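Local coordinates for protein agglutinin alpha chain (Artocarpus integer, PDB 4R6R) that binds D-galactose and the T-antigen disaccharide Gal-beta1,3-GalNAc as a lectin, recognises IgA1 and stimulates T and B cells, at residues H44-I48 / T49-P53. Numbering follows the deposited sequence.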
# COMPACT_ATOMS: atom_id res chain seq x y z
N HIS A 44 -27.30 -7.29 -1.48
CA HIS A 44 -27.44 -7.89 -0.12
C HIS A 44 -28.73 -7.38 0.41
O HIS A 44 -28.92 -6.19 0.68
CB HIS A 44 -26.31 -7.47 0.76
CG HIS A 44 -24.96 -7.75 0.13
ND1 HIS A 44 -24.54 -9.02 -0.15
CD2 HIS A 44 -23.98 -6.90 -0.39
CE1 HIS A 44 -23.34 -8.99 -0.73
NE2 HIS A 44 -22.97 -7.70 -0.88
N LYS A 45 -29.67 -8.31 0.54
CA LYS A 45 -31.07 -7.97 0.79
C LYS A 45 -31.49 -8.11 2.20
O LYS A 45 -31.15 -9.07 2.88
CB LYS A 45 -31.94 -8.91 -0.07
CG LYS A 45 -31.64 -8.72 -1.54
CD LYS A 45 -32.46 -7.60 -2.10
CE LYS A 45 -33.89 -8.06 -2.36
NZ LYS A 45 -34.83 -6.91 -2.18
N SER A 46 -32.27 -7.14 2.67
CA SER A 46 -33.00 -7.34 3.92
C SER A 46 -33.89 -8.56 3.83
O SER A 46 -34.42 -8.87 2.74
CB SER A 46 -33.89 -6.11 4.16
OG SER A 46 -34.72 -6.25 5.31
N PHE A 47 -34.14 -9.13 5.00
CA PHE A 47 -35.16 -10.22 5.17
C PHE A 47 -36.57 -9.68 5.06
O PHE A 47 -37.51 -10.48 4.88
CB PHE A 47 -35.02 -10.86 6.53
CG PHE A 47 -33.70 -11.51 6.82
CD1 PHE A 47 -32.75 -11.78 5.84
CD2 PHE A 47 -33.41 -11.90 8.14
CE1 PHE A 47 -31.53 -12.38 6.19
CE2 PHE A 47 -32.21 -12.53 8.49
CZ PHE A 47 -31.28 -12.78 7.50
N ILE A 48 -36.77 -8.37 5.13
CA ILE A 48 -38.10 -7.75 5.04
C ILE A 48 -38.27 -6.77 3.89
O ILE A 48 -37.25 -6.34 3.25
CB ILE A 48 -38.55 -7.10 6.39
CG1 ILE A 48 -37.72 -5.83 6.71
CG2 ILE A 48 -38.47 -8.11 7.53
CD1 ILE A 48 -38.14 -5.20 8.05
N THR A 49 -39.50 -6.43 3.52
CA THR A 49 -39.72 -5.52 2.43
C THR A 49 -40.28 -4.26 3.01
O THR A 49 -40.42 -4.15 4.23
CB THR A 49 -40.72 -6.10 1.42
OG1 THR A 49 -41.91 -6.39 2.16
CG2 THR A 49 -40.18 -7.39 0.76
N GLY A 50 -40.57 -3.28 2.17
CA GLY A 50 -41.15 -2.02 2.62
C GLY A 50 -40.15 -0.85 2.62
O GLY A 50 -40.48 0.26 3.13
N PHE A 51 -38.96 -1.08 2.05
CA PHE A 51 -37.96 -0.02 2.01
C PHE A 51 -38.07 0.87 0.76
O PHE A 51 -38.63 0.44 -0.26
CB PHE A 51 -36.57 -0.60 2.05
CG PHE A 51 -36.27 -1.36 3.31
CD1 PHE A 51 -35.85 -0.68 4.43
CD2 PHE A 51 -36.38 -2.74 3.36
CE1 PHE A 51 -35.54 -1.34 5.61
CE2 PHE A 51 -36.06 -3.42 4.53
CZ PHE A 51 -35.68 -2.73 5.67
N THR A 52 -37.55 2.09 0.84
CA THR A 52 -37.42 2.99 -0.32
C THR A 52 -36.04 2.84 -0.96
O THR A 52 -35.06 3.00 -0.24
CB THR A 52 -37.55 4.40 0.23
OG1 THR A 52 -38.90 4.51 0.72
CG2 THR A 52 -37.37 5.46 -0.85
N PRO A 53 -35.97 2.49 -2.23
CA PRO A 53 -34.64 2.39 -2.87
C PRO A 53 -34.10 3.73 -3.30
O PRO A 53 -34.80 4.68 -3.65
CB PRO A 53 -34.93 1.58 -4.14
CG PRO A 53 -36.38 1.95 -4.49
CD PRO A 53 -37.03 1.97 -3.13
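The Phe-51 ring meets its neighbours in this loop edge-on: two oxygens, Ser-46 OG and the backbone carbonyl O of Ile-48, lie at its rim rather than over either face. Both converge on one ring carbon, CE2, which is 3.2 Å from Ser-46 OG and 3.4 Å from Ile-48 O. The carbonyl oxygen lies in the ring plane and the hydroxyl near it, an approach consistent with weak attraction between the C-H edge and the two oxygens; no hydrogen bond is formed. Ile-48 adds an apolar touch, its CG1 coming to 3.6 Å from the same CE2; the two side chains cross at about a right angle. CG1 reaches the ring from between the backbone N and the carbonyl carbon of Ile-48 (chi1 70°).

Two hydrogen bonds hold the hydroxyl in place. With OG of Ser-46 trans to its own N (chi1 176°), it accepts the amide N-H of Ile-48 in a nearly straight bond, N to OG 3.0 Å at 166°. It also hydrogen-bonds the carbonyl O of Tyr-122, tying the loop to Tyr-122 of the sugar pocket, while Asp-27 OD1 holds the amide N of Ser-46. Farther along, Phe-51 leads into strand 52-57, touching Ser-18 of strand 11-19.

Between Ser-46 and Ile-48, the Phe-47 side chain leaves the backbone away from 49-53 and touches the bound nitrophenyl galactoside. Ser-46 to Ile-48 form an ST turn, against whose oxygen atom the Phe-51 edge rests, in a sugar-site loop of the jacalin beta-prism fold.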